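PDB 5B7W: cyclic di-GMP-binding protein XC_3703 from Xanthomonas campestris pv. campestris, which binds the second messenger cyclic di-GMP and regulates virulence and biofilm formation, aiding a LysR-type transcriptional regulator when the nucleotide is absent. Local coordinates for residues A[1-6]-A[127-132]; A[35-40]-A[49-54]; A[78-83]-A[90-95]. One frame throughout, in Å; residues are numbered along the deposited sequence.

Contact 1 of 3, residues A[1-6]-A[127-132]; sequences MPSFDV and KLRVTG
Asp5 sets one carboxylate oxygen over a face of the Arg129 guanidinium. OD1 of Asp5 sits over the centre of that group, 3.1 Å from CZ of Arg129. The carboxylate is tilted, its plane 48° from that of the guanidinium. OD2 of Asp5 makes a salt bridge to NH1 of Arg129 at 3.1 Å. OD2 stands off the plane in which the N-H bonds lie, so this is an electrostatic contact and not a directed bond. On the same side of the sheet, NH2 of Arg129 gives a weak hydrogen bond to OG of Ser3 (3.3 Å). Arg129 bends at chi3 (-65°), which brings its head between the Ser3 and Asp5 side chains. A water accepts from NZ of Lys127 and donates to OD2 of Asp5, linking two opposite charges.

Strands 3-6 and 127-132 run antiparallel as the two central strands of the four-stranded sheet of domain I, an RRM-like fold. Phe4 pairs with Val130 and Val6 with Leu128 as hydrogen-bonded pairs. Within them, N of Val6 meets O of Leu128 at 2.6 Å, and N of Val130 meets O of Phe4 at 2.9 Å. These four side chains occupy the helix-facing side. CE1 of Phe4 rests 3.6 Å from CB of Val130, and CG2 of Val6 touches CG2 of Val130 at 3.9 Å.

Helix 135-146 covers Phe4 and Val6, and helix 102-114 covers Val6 and Leu128. The Phe4 ring also meets that of Phe159. On the other face, OD1 of Asn158 bonds NH1 of Arg129 and helps to position the guanidinium.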
ATOM      1  N   MET A   1      21.631  17.573 -14.017  1.00 57.17           N
ATOM      2  CA  MET A   1      20.792  17.606 -12.826  1.00 57.36           C
ATOM      3  C   MET A   1      20.350  16.198 -12.436  1.00 56.96           C
ATOM      4  O   MET A   1      19.579  15.565 -13.158  1.00 54.69           O
ATOM      5  CB  MET A   1      19.573  18.504 -13.053  1.00 61.73           C
ATOM      6  CG  MET A   1      19.918  19.939 -13.428  1.00 68.33           C
ATOM      7  SD  MET A   1      19.627  21.120 -12.094  1.00 73.98           S
ATOM      8  CE  MET A   1      17.850  21.319 -12.196  1.00 73.02           C
ATOM      9  N   PRO A   2      20.845  15.707 -11.301  1.00 54.30           N
ATOM     10  CA  PRO A   2      20.467  14.364 -10.852  1.00 48.68           C
ATOM     11  C   PRO A   2      18.985  14.283 -10.517  1.00 47.06           C
ATOM     12  O   PRO A   2      18.346  15.279 -10.169  1.00 43.53           O
ATOM     13  CB  PRO A   2      21.329  14.146  -9.601  1.00 53.46           C
ATOM     14  CG  PRO A   2      22.424  15.164  -9.695  1.00 59.21           C
ATOM     15  CD  PRO A   2      21.833  16.335 -10.409  1.00 58.28           C
ATOM     16  N   SER A   3      18.441  13.073 -10.621  1.00 44.71           N
ATOM     17  CA  SER A   3      17.019  12.875 -10.390  1.00 48.22           C
ATOM     18  C   SER A   3      16.768  11.476  -9.845  1.00 44.50           C
ATOM     19  O   SER A   3      17.608  10.579  -9.955  1.00 40.74           O
ATOM     20  CB  SER A   3      16.206  13.093 -11.672  1.00 46.99           C
ATOM     21  OG  SER A   3      16.472  12.077 -12.621  1.00 41.85           O
ATOM     22  N   PHE A   4      15.589  11.310  -9.251  1.00 46.94           N
ATOM     23  CA  PHE A   4      15.113  10.015  -8.790  1.00 41.84           C
ATOM     24  C   PHE A   4      13.598   9.997  -8.932  1.00 38.99           C
ATOM     25  O   PHE A   4      12.968  11.019  -9.214  1.00 36.38           O
ATOM     26  CB  PHE A   4      15.537   9.735  -7.344  1.00 36.10           C
ATOM     27  CG  PHE A   4      14.869  10.624  -6.333  1.00 44.68           C
ATOM     28  CD1 PHE A   4      15.390  11.871  -6.036  1.00 48.89           C
ATOM     29  CD2 PHE A   4      13.720  10.210  -5.678  1.00 43.35           C
ATOM     30  CE1 PHE A   4      14.777  12.691  -5.109  1.00 46.86           C
ATOM     31  CE2 PHE A   4      13.104  11.025  -4.749  1.00 43.39           C
ATOM     32  CZ  PHE A   4      13.631  12.269  -4.467  1.00 48.43           C
ATOM     33  N   ASP A   5      13.014   8.822  -8.725  1.00 38.19           N
ATOM     34  CA  ASP A   5      11.574   8.636  -8.828  1.00 34.49           C
ATOM     35  C   ASP A   5      10.987   8.337  -7.458  1.00 29.92           C
ATOM     36  O   ASP A   5      11.504   7.486  -6.727  1.00 30.61           O
ATOM     37  CB  ASP A   5      11.231   7.505  -9.800  1.00 33.15           C
ATOM     38  CG  ASP A   5      11.154   7.976 -11.237  1.00 37.09           C
ATOM     39  OD1 ASP A   5      11.096   9.203 -11.459  1.00 37.99           O
ATOM     40  OD2 ASP A   5      11.143   7.118 -12.143  1.00 41.85           O
ATOM     41  N   VAL A   6       9.916   9.043  -7.113  1.00 29.11           N
ATOM     42  CA  VAL A   6       9.092   8.698  -5.962  1.00 33.07           C
ATOM     43  C   VAL A   6       8.009   7.747  -6.450  1.00 35.73           C
ATOM     44  O   VAL A   6       7.191   8.110  -7.302  1.00 32.82           O
ATOM     45  CB  VAL A   6       8.481   9.947  -5.311  1.00 39.30           C
ATOM     46  CG1 VAL A   6       7.714   9.566  -4.051  1.00 39.46           C
ATOM     47  CG2 VAL A   6       9.563  10.965  -4.997  1.00 41.97           C
ATOM     48  N   LYS A 127       4.183   8.026 -11.213  1.00 32.32           N
ATOM     49  CA  LYS A 127       5.381   8.284 -10.431  1.00 35.24           C
ATOM     50  C   LYS A 127       5.669   9.778 -10.412  1.00 35.02           C
ATOM     51  O   LYS A 127       5.171  10.541 -11.245  1.00 32.87           O
ATOM     52  CB  LYS A 127       6.594   7.532 -10.996  1.00 41.53           C
ATOM     53  CG  LYS A 127       6.407   6.029 -11.115  1.00 39.90           C
ATOM     54  CD  LYS A 127       7.625   5.380 -11.755  1.00 39.21           C
ATOM     55  CE  LYS A 127       7.508   3.865 -11.765  1.00 32.69           C
ATOM     56  NZ  LYS A 127       8.769   3.218 -12.220  1.00 31.81           N
ATOM     57  N   LEU A 128       6.485  10.191  -9.445  1.00 32.10           N
ATOM     58  CA  LEU A 128       6.913  11.579  -9.307  1.00 37.57           C
ATOM     59  C   LEU A 128       8.430  11.625  -9.418  1.00 36.39           C
ATOM     60  O   LEU A 128       9.136  11.096  -8.550  1.00 38.04           O
ATOM     61  CB  LEU A 128       6.445  12.170  -7.977  1.00 35.94           C
ATOM     62  CG  LEU A 128       6.766  13.651  -7.765  1.00 39.64           C
ATOM     63  CD1 LEU A 128       5.939  14.524  -8.698  1.00 31.87           C
ATOM     64  CD2 LEU A 128       6.558  14.058  -6.312  1.00 44.87           C
ATOM     65  N   ARG A 129       8.935  12.249 -10.479  1.00 29.53           N
ATOM     66  CA  ARG A 129      10.371  12.434 -10.636  1.00 29.84           C
ATOM     67  C   ARG A 129      10.786  13.758 -10.008  1.00 31.52           C
ATOM     68  O   ARG A 129      10.200  14.805 -10.301  1.00 34.23           O
ATOM     69  CB  ARG A 129      10.790  12.397 -12.105  1.00 39.30           C
ATOM     70  CG  ARG A 129      12.302  12.466 -12.281  1.00 45.01           C
ATOM     71  CD  ARG A 129      12.728  12.252 -13.721  1.00 58.54           C
ATOM     72  NE  ARG A 129      12.403  10.910 -14.197  1.00 62.32           N
ATOM     73  CZ  ARG A 129      13.042   9.802 -13.830  1.00 63.60           C
ATOM     74  NH1 ARG A 129      12.664   8.631 -14.326  1.00 65.43           N
ATOM     75  NH2 ARG A 129      14.054   9.856 -12.973  1.00 64.27           N
ATOM     76  N   VAL A 130      11.796  13.701  -9.148  1.00 35.75           N
ATOM     77  CA  VAL A 130      12.302  14.863  -8.429  1.00 33.08           C
ATOM     78  C   VAL A 130      13.696  15.175  -8.952  1.00 38.17           C
ATOM     79  O   VAL A 130      14.556  14.289  -9.008  1.00 33.41           O
ATOM     80  CB  VAL A 130      12.320  14.612  -6.912  1.00 32.46           C
ATOM     81  CG1 VAL A 130      12.906  15.806  -6.183  1.00 30.00           C
ATOM     82  CG2 VAL A 130      10.915  14.307  -6.411  1.00 30.17           C
ATOM     83  N   THR A 131      13.915  16.428  -9.341  1.00 42.06           N
ATOM     84  CA  THR A 131      15.199  16.877  -9.861  1.00 46.95           C
ATOM     85  C   THR A 131      15.740  18.007  -8.998  1.00 42.46           C
ATOM     86  O   THR A 131      14.987  18.879  -8.552  1.00 33.53           O
ATOM     87  CB  THR A 131      15.084  17.348 -11.318  1.00 52.82           C
ATOM     88  OG1 THR A 131      14.361  18.584 -11.370  1.00 63.05           O
ATOM     89  CG2 THR A 131      14.363  16.307 -12.162  1.00 51.66           C
ATOM     90  N   GLY A 132      17.052  17.981  -8.763  1.00 44.38           N
ATOM     91  CA  GLY A 132      17.723  19.032  -8.023  1.00 41.75           C
ATOM     92  C   GLY A 132      19.114  19.239  -8.581  1.00 42.31           C
ATOM     93  O   GLY A 132      19.631  18.411  -9.333  1.00 40.64           O
TER
HETATM   94  O   HOH W   1      11.046   4.380 -11.427  1.00 33.77           O

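Contact 2 of 3, residues A[35-40]-A[49-54]; sequences VEAKFE and QSAPSD
The Phe39 ring receives OE1 of Gln49 at its edge, near the ring plane, with OE1 3.4 Å from CE2 of Phe39. The two side chains run alongside each other, with ring and amide planes 49° apart. OE1 of Gln49 is buried here without a hydrogen-bond partner. The other end of the amide, NE2, bonds OG1 of Thr61.

Phe39 and Gln49 form a non-hydrogen-bonded antiparallel pair. The next pair is Lys38 with Ser50, where N of Lys38 bonds O of Ser50 at 3.3 Å. The return bond, from N of Ser50 to O of Lys38, is weak. Ser50 holds OG between its backbone N and carbonyl carbon (chi1 60°), 3.2 Å from CG of Lys38. A water bridges this hydroxyl and O of Lys38. Beyond the strands, CG1 of Val35 packs on CD of Pro52 at 3.7 Å.

The contact is the open end of the beta hairpin 38-42/46-51 in domain II, whose topology resembles the RNA-recognition motif. Ser53 caps the N-terminus of helix 54-70. Phe39 is covered by Val19, Ala22 and Leu26 of helix 12-26 and by Met60 of helix 54-70, while strand 90-96 flanks strand 46-51.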
ATOM      1  N   VAL A  35     -15.226 -23.294   9.149  1.00 63.90           N
ATOM      2  CA  VAL A  35     -15.868 -22.014   8.879  1.00 57.44           C
ATOM      3  C   VAL A  35     -15.502 -21.573   7.471  1.00 54.33           C
ATOM      4  O   VAL A  35     -14.322 -21.558   7.101  1.00 62.01           O
ATOM      5  CB  VAL A  35     -15.447 -20.959   9.918  1.00 53.17           C
ATOM      6  CG1 VAL A  35     -15.732 -19.558   9.403  1.00 43.63           C
ATOM      7  CG2 VAL A  35     -16.164 -21.199  11.239  1.00 53.09           C
ATOM      8  N   GLU A  36     -16.513 -21.220   6.684  1.00 48.14           N
ATOM      9  CA  GLU A  36     -16.304 -20.796   5.302  1.00 48.06           C
ATOM     10  C   GLU A  36     -15.775 -19.368   5.310  1.00 40.34           C
ATOM     11  O   GLU A  36     -16.538 -18.406   5.418  1.00 43.15           O
ATOM     12  CB  GLU A  36     -17.597 -20.918   4.505  1.00 50.33           C
ATOM     13  CG  GLU A  36     -18.245 -22.289   4.619  1.00 52.78           C
ATOM     14  CD  GLU A  36     -19.052 -22.661   3.392  1.00 63.68           C
ATOM     15  OE1 GLU A  36     -19.079 -21.865   2.431  1.00 66.28           O
ATOM     16  OE2 GLU A  36     -19.661 -23.752   3.390  1.00 68.52           O
ATOM     17  N   ALA A  37     -14.455 -19.231   5.205  1.00 37.20           N
ATOM     18  CA  ALA A  37     -13.804 -17.931   5.166  1.00 35.20           C
ATOM     19  C   ALA A  37     -12.579 -18.033   4.272  1.00 33.46           C
ATOM     20  O   ALA A  37     -11.943 -19.087   4.190  1.00 28.80           O
ATOM     21  CB  ALA A  37     -13.410 -17.450   6.568  1.00 38.94           C
ATOM     22  N   LYS A  38     -12.246 -16.929   3.605  1.00 36.08           N
ATOM     23  CA  LYS A  38     -11.179 -16.965   2.616  1.00 36.75           C
ATOM     24  C   LYS A  38     -10.730 -15.553   2.270  1.00 25.93           C
ATOM     25  O   LYS A  38     -11.500 -14.595   2.381  1.00 27.78           O
ATOM     26  CB  LYS A  38     -11.635 -17.693   1.345  1.00 30.46           C
ATOM     27  CG  LYS A  38     -12.957 -17.176   0.796  1.00 40.37           C
ATOM     28  CD  LYS A  38     -13.449 -18.001  -0.383  1.00 48.61           C
ATOM     29  CE  LYS A  38     -13.028 -17.382  -1.705  1.00 52.25           C
ATOM     30  NZ  LYS A  38     -13.718 -18.019  -2.860  1.00 56.01           N
ATOM     31  N   PHE A  39      -9.469 -15.444   1.858  1.00 26.05           N
ATOM     32  CA  PHE A  39      -8.940 -14.263   1.191  1.00 29.17           C
ATOM     33  C   PHE A  39      -8.781 -14.581  -0.288  1.00 32.58           C
ATOM     34  O   PHE A  39      -8.251 -15.639  -0.642  1.00 32.27           O
ATOM     35  CB  PHE A  39      -7.581 -13.843   1.758  1.00 29.59           C
ATOM     36  CG  PHE A  39      -7.564 -13.624   3.243  1.00 29.75           C
ATOM     37  CD1 PHE A  39      -7.328 -14.679   4.108  1.00 28.47           C
ATOM     38  CD2 PHE A  39      -7.739 -12.356   3.772  1.00 31.92           C
ATOM     39  CE1 PHE A  39      -7.291 -14.479   5.474  1.00 32.50           C
ATOM     40  CE2 PHE A  39      -7.701 -12.150   5.138  1.00 32.14           C
ATOM     41  CZ  PHE A  39      -7.476 -13.214   5.988  1.00 28.71           C
ATOM     42  N   GLU A  40      -9.224 -13.668  -1.150  1.00 30.32           N
ATOM     43  CA  GLU A  40      -9.065 -13.828  -2.590  1.00 32.22           C
ATOM     44  C   GLU A  40      -8.377 -12.595  -3.152  1.00 33.12           C
ATOM     45  O   GLU A  40      -8.910 -11.485  -3.049  1.00 29.96           O
ATOM     46  CB  GLU A  40     -10.411 -14.047  -3.285  1.00 35.19           C
ATOM     47  CG  GLU A  40     -10.280 -14.286  -4.782  1.00 43.00           C
ATOM     48  CD  GLU A  40     -11.436 -13.713  -5.575  1.00 49.79           C
ATOM     49  OE1 GLU A  40     -12.278 -13.010  -4.978  1.00 51.11           O
ATOM     50  OE2 GLU A  40     -11.497 -13.959  -6.797  1.00 55.66           O
ATOM     51  N   GLN A  49     -12.168 -10.160   1.348  1.00 32.75           N
ATOM     52  CA  GLN A  49     -12.339 -10.916   2.579  1.00 33.82           C
ATOM     53  C   GLN A  49     -13.800 -11.315   2.720  1.00 29.40           C
ATOM     54  O   GLN A  49     -14.700 -10.517   2.446  1.00 38.99           O
ATOM     55  CB  GLN A  49     -11.903 -10.096   3.797  1.00 26.78           C
ATOM     56  CG  GLN A  49     -10.596  -9.341   3.615  1.00 32.40           C
ATOM     57  CD  GLN A  49     -10.120  -8.688   4.900  1.00 30.66           C
ATOM     58  OE1 GLN A  49      -9.091  -9.069   5.459  1.00 30.29           O
ATOM     59  NE2 GLN A  49     -10.872  -7.704   5.378  1.00 27.38           N
ATOM     60  N   SER A  50     -14.032 -12.556   3.144  1.00 32.16           N
ATOM     61  CA  SER A  50     -15.386 -13.068   3.309  1.00 34.20           C
ATOM     62  C   SER A  50     -15.425 -14.013   4.496  1.00 33.24           C
ATOM     63  O   SER A  50     -14.567 -14.892   4.625  1.00 33.16           O
ATOM     64  CB  SER A  50     -15.869 -13.783   2.041  1.00 32.97           C
ATOM     65  OG  SER A  50     -15.026 -14.875   1.719  1.00 31.15           O
ATOM     66  N   ALA A  51     -16.419 -13.833   5.363  1.00 33.06           N
ATOM     67  CA  ALA A  51     -16.586 -14.647   6.541  1.00 32.16           C
ATOM     68  C   ALA A  51     -18.058 -14.647   6.922  1.00 32.51           C
ATOM     69  O   ALA A  51     -18.836 -13.837   6.383  1.00 33.43           O
ATOM     70  CB  ALA A  51     -15.728 -14.139   7.709  1.00 32.92           C
ATOM     71  N   PRO A  52     -18.487 -15.539   7.807  1.00 41.19           N
ATOM     72  CA  PRO A  52     -19.896 -15.520   8.233  1.00 39.03           C
ATOM     73  C   PRO A  52     -20.317 -14.240   8.937  1.00 41.16           C
ATOM     74  O   PRO A  52     -21.477 -13.831   8.796  1.00 46.14           O
ATOM     75  CB  PRO A  52     -19.993 -16.732   9.169  1.00 45.84           C
ATOM     76  CG  PRO A  52     -18.948 -17.663   8.676  1.00 46.75           C
ATOM     77  CD  PRO A  52     -17.814 -16.793   8.207  1.00 42.28           C
ATOM     78  N   SER A  53     -19.428 -13.591   9.687  1.00 39.90           N
ATOM     79  CA  SER A  53     -19.817 -12.458  10.514  1.00 38.66           C
ATOM     80  C   SER A  53     -18.855 -11.292  10.329  1.00 40.62           C
ATOM     81  O   SER A  53     -17.737 -11.445   9.830  1.00 43.60           O
ATOM     82  CB  SER A  53     -19.879 -12.843  11.999  1.00 42.99           C
ATOM     83  OG  SER A  53     -18.594 -13.172  12.498  1.00 44.12           O
ATOM     84  N   ASP A  54     -19.320 -10.113  10.753  1.00 38.42           N
ATOM     85  CA  ASP A  54     -18.498  -8.909  10.695  1.00 43.90           C
ATOM     86  C   ASP A  54     -17.258  -9.045  11.569  1.00 35.11           C
ATOM     87  O   ASP A  54     -16.175  -8.570  11.204  1.00 30.92           O
ATOM     88  CB  ASP A  54     -19.328  -7.697  11.126  1.00 58.10           C
ATOM     89  CG  ASP A  54     -18.704  -6.377  10.710  1.00 69.25           C
ATOM     90  OD1 ASP A  54     -17.597  -6.055  11.193  1.00 69.32           O
ATOM     91  OD2 ASP A  54     -19.333  -5.648   9.914  1.00 74.50           O
TER
HETATM   92  O   HOH W   2     -13.269 -13.687  -0.122  1.00 31.77           O

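Contact 3 of 3, residues A[78-83]-A[90-95]; sequences LEFGDV and ARQKVT
Gly81 O takes a nearly straight hydrogen bond from the Gln92 side chain. NE2 of Gln92 lies 2.8 Å away, with an N-H...O angle of 174°. The oxygen is in the amide plane, and the donor is tilted 19° from the carbonyl plane. Gln92 reaches it with an extended chain, CG opposite the backbone N (chi1 -172°). CG2 of Val83 packs on the amide, 3.5 Å from NE2 of Gln92. The same NE2 also stands at the edge of the Phe80 ring.

The side-chain bond occurs where strand 78-85 is interrupted and departs from regular pairing with strand 90-96. A water spans part of this break, donating to O of Asp82 and accepting from N of Lys93. The two strands form a beta hairpin, with 78-85 at the edge of the domain II sheet. Regular pairing is seen at Glu79 and Thr95: N of Glu79 bonds O of Thr95, and N of Thr95 bonds O of Glu79, each at 2.8 Å. N of Gly81 bonds O of Lys93 at 2.9 Å.

Val94 puts CG1 over one face of the Phe80 ring, 4.0 Å from the centroid, in a CH-pi contact. Its CG2 touches CD2 of Phe80 at 3.5 Å. Helix 54-70 packs on the side of the sheet that carries Phe80 and Val94, meeting Phe80 through Thr61 and Gln92 through Val57.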
ATOM      1  N   LEU A  78      -3.173  -0.195   2.169  1.00 33.13           N
ATOM      2  CA  LEU A  78      -4.471  -0.855   2.170  1.00 38.31           C
ATOM      3  C   LEU A  78      -5.591   0.172   2.279  1.00 33.66           C
ATOM      4  O   LEU A  78      -5.544   1.070   3.125  1.00 40.34           O
ATOM      5  CB  LEU A  78      -4.563  -1.856   3.321  1.00 31.41           C
ATOM      6  CG  LEU A  78      -3.569  -3.017   3.312  1.00 34.97           C
ATOM      7  CD1 LEU A  78      -3.854  -3.969   4.465  1.00 35.01           C
ATOM      8  CD2 LEU A  78      -3.608  -3.748   1.979  1.00 26.27           C
ATOM      9  N   GLU A  79      -6.594   0.037   1.415  1.00 31.96           N
ATOM     10  CA  GLU A  79      -7.796   0.865   1.448  1.00 36.24           C
ATOM     11  C   GLU A  79      -8.979  -0.050   1.728  1.00 43.16           C
ATOM     12  O   GLU A  79      -9.397  -0.817   0.853  1.00 39.40           O
ATOM     13  CB  GLU A  79      -7.984   1.621   0.135  1.00 42.56           C
ATOM     14  CG  GLU A  79      -9.255   2.452   0.085  1.00 53.09           C
ATOM     15  CD  GLU A  79      -9.666   2.802  -1.329  1.00 70.44           C
ATOM     16  OE1 GLU A  79     -10.150   1.902  -2.047  1.00 76.54           O
ATOM     17  OE2 GLU A  79      -9.508   3.977  -1.724  1.00 79.05           O
ATOM     18  N   PHE A  80      -9.516   0.029   2.942  1.00 39.63           N
ATOM     19  CA  PHE A  80     -10.588  -0.856   3.376  1.00 41.86           C
ATOM     20  C   PHE A  80     -11.939  -0.260   2.999  1.00 46.87           C
ATOM     21  O   PHE A  80     -12.278   0.847   3.428  1.00 52.37           O
ATOM     22  CB  PHE A  80     -10.513  -1.094   4.884  1.00 41.69           C
ATOM     23  CG  PHE A  80      -9.349  -1.942   5.304  1.00 42.61           C
ATOM     24  CD1 PHE A  80      -8.111  -1.372   5.546  1.00 45.21           C
ATOM     25  CD2 PHE A  80      -9.495  -3.309   5.452  1.00 36.66           C
ATOM     26  CE1 PHE A  80      -7.039  -2.153   5.932  1.00 39.50           C
ATOM     27  CE2 PHE A  80      -8.426  -4.095   5.836  1.00 38.74           C
ATOM     28  CZ  PHE A  80      -7.196  -3.515   6.077  1.00 40.25           C
ATOM     29  N   GLY A  81     -12.706  -0.997   2.198  1.00 48.64           N
ATOM     30  CA  GLY A  81     -14.072  -0.625   1.911  1.00 46.32           C
ATOM     31  C   GLY A  81     -15.000  -0.988   3.053  1.00 43.98           C
ATOM     32  O   GLY A  81     -14.591  -1.496   4.098  1.00 40.63           O
ATOM     33  N   ASP A  82     -16.284  -0.717   2.844  1.00 47.97           N
ATOM     34  CA  ASP A  82     -17.283  -1.042   3.852  1.00 51.20           C
ATOM     35  C   ASP A  82     -17.451  -2.550   3.973  1.00 44.87           C
ATOM     36  O   ASP A  82     -17.392  -3.281   2.980  1.00 44.34           O
ATOM     37  CB  ASP A  82     -18.625  -0.400   3.508  1.00 57.27           C
ATOM     38  CG  ASP A  82     -18.657   1.083   3.806  1.00 64.40           C
ATOM     39  OD1 ASP A  82     -19.359   1.816   3.079  1.00 69.30           O
ATOM     40  OD2 ASP A  82     -17.984   1.513   4.767  1.00 61.89           O
ATOM     41  N   VAL A  83     -17.660  -3.015   5.200  1.00 44.57           N
ATOM     42  CA  VAL A  83     -17.983  -4.417   5.442  1.00 46.73           C
ATOM     43  C   VAL A  83     -19.445  -4.622   5.066  1.00 51.46           C
ATOM     44  O   VAL A  83     -20.346  -4.090   5.720  1.00 60.57           O
ATOM     45  CB  VAL A  83     -17.722  -4.819   6.896  1.00 44.93           C
ATOM     46  CG1 VAL A  83     -18.037  -6.296   7.092  1.00 32.00           C
ATOM     47  CG2 VAL A  83     -16.284  -4.516   7.281  1.00 37.21           C
ATOM     48  N   ALA A  90     -20.551 -12.004   5.674  1.00 33.81           N
ATOM     49  CA  ALA A  90     -19.924 -10.693   5.585  1.00 34.80           C
ATOM     50  C   ALA A  90     -18.824 -10.713   4.532  1.00 35.42           C
ATOM     51  O   ALA A  90     -18.107 -11.709   4.389  1.00 30.44           O
ATOM     52  CB  ALA A  90     -19.343 -10.268   6.936  1.00 30.67           C
ATOM     53  N   ARG A  91     -18.699  -9.611   3.795  1.00 34.41           N
ATOM     54  CA  ARG A  91     -17.673  -9.465   2.775  1.00 32.54           C
ATOM     55  C   ARG A  91     -17.107  -8.054   2.831  1.00 35.25           C
ATOM     56  O   ARG A  91     -17.817  -7.097   3.154  1.00 29.70           O
ATOM     57  CB  ARG A  91     -18.218  -9.752   1.367  1.00 40.96           C
ATOM     58  CG  ARG A  91     -18.742 -11.168   1.173  1.00 38.52           C
ATOM     59  CD  ARG A  91     -19.193 -11.400  -0.260  1.00 45.78           C
ATOM     60  NE  ARG A  91     -19.692 -12.757  -0.462  1.00 46.05           N
ATOM     61  CZ  ARG A  91     -18.927 -13.794  -0.788  1.00 51.33           C
ATOM     62  NH1 ARG A  91     -17.621 -13.633  -0.946  1.00 44.86           N
ATOM     63  NH2 ARG A  91     -19.469 -14.994  -0.954  1.00 61.83           N
ATOM     64  N   GLN A  92     -15.820  -7.931   2.511  1.00 28.46           N
ATOM     65  CA  GLN A  92     -15.160  -6.632   2.519  1.00 31.61           C
ATOM     66  C   GLN A  92     -14.076  -6.607   1.453  1.00 35.09           C
ATOM     67  O   GLN A  92     -13.293  -7.553   1.336  1.00 35.22           O
ATOM     68  CB  GLN A  92     -14.555  -6.322   3.894  1.00 26.31           C
ATOM     69  CG  GLN A  92     -14.014  -4.907   4.016  1.00 34.33           C
ATOM     70  CD  GLN A  92     -13.343  -4.652   5.348  1.00 37.63           C
ATOM     71  OE1 GLN A  92     -12.853  -5.577   5.996  1.00 39.25           O
ATOM     72  NE2 GLN A  92     -13.321  -3.393   5.770  1.00 35.68           N
ATOM     73  N   LYS A  93     -14.038  -5.521   0.690  1.00 40.39           N
ATOM     74  CA  LYS A  93     -13.053  -5.321  -0.362  1.00 42.33           C
ATOM     75  C   LYS A  93     -11.919  -4.449   0.159  1.00 40.51           C
ATOM     76  O   LYS A  93     -12.159  -3.345   0.662  1.00 42.67           O
ATOM     77  CB  LYS A  93     -13.704  -4.679  -1.589  1.00 45.59           C
ATOM     78  CG  LYS A  93     -12.734  -4.038  -2.562  1.00 48.42           C
ATOM     79  CD  LYS A  93     -13.470  -3.469  -3.763  1.00 54.59           C
ATOM     80  CE  LYS A  93     -12.512  -2.813  -4.742  1.00 62.35           C
ATOM     81  NZ  LYS A  93     -13.195  -2.411  -6.003  1.00 63.51           N
ATOM     82  N   VAL A  94     -10.691  -4.946   0.048  1.00 34.13           N
ATOM     83  CA  VAL A  94      -9.498  -4.220   0.466  1.00 38.67           C
ATOM     84  C   VAL A  94      -8.678  -3.934  -0.783  1.00 45.78           C
ATOM     85  O   VAL A  94      -8.175  -4.858  -1.434  1.00 45.69           O
ATOM     86  CB  VAL A  94      -8.681  -5.005   1.500  1.00 35.10           C
ATOM     87  CG1 VAL A  94      -7.532  -4.153   2.026  1.00 39.11           C
ATOM     88  CG2 VAL A  94      -9.572  -5.471   2.639  1.00 28.44           C
ATOM     89  N   THR A  95      -8.541  -2.654  -1.122  1.00 45.13           N
ATOM     90  CA  THR A  95      -7.773  -2.239  -2.288  1.00 42.37           C
ATOM     91  C   THR A  95      -6.313  -2.057  -1.890  1.00 39.29           C
ATOM     92  O   THR A  95      -6.002  -1.262  -0.998  1.00 42.86           O
ATOM     93  CB  THR A  95      -8.329  -0.944  -2.878  1.00 43.30           C
ATOM     94  OG1 THR A  95      -9.654  -1.171  -3.375  1.00 40.42           O
ATOM     95  CG2 THR A  95      -7.442  -0.451  -4.016  1.00 37.60           C
TER
HETATM   96  O   HOH W   3     -15.812  -3.588   0.857  1.00 46.86           O

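How the contacts relate
Contacts 2 and 3 belong to one sheet, that of domain II, and their centres are 12 Å apart. Strands 46-51 and 90-96 are neighbours in it. Backbone hydrogen bonds are probable from N of Ala90 to O of Ala51 (2.6 Å) and from N of Gln92 to O of Gln49 (2.8 Å). Contact 1 lies in the sheet of domain I, across the centre of the chain. Its centre is 42 Å from that of contact 2 and 33 Å from that of contact 3. Only contact 1 is near the cyclic di-GMP residues inferred by similarity. The Met1 and Pro2 side chains come within about 4 Å of those of Lys133 and Asp161, respectively.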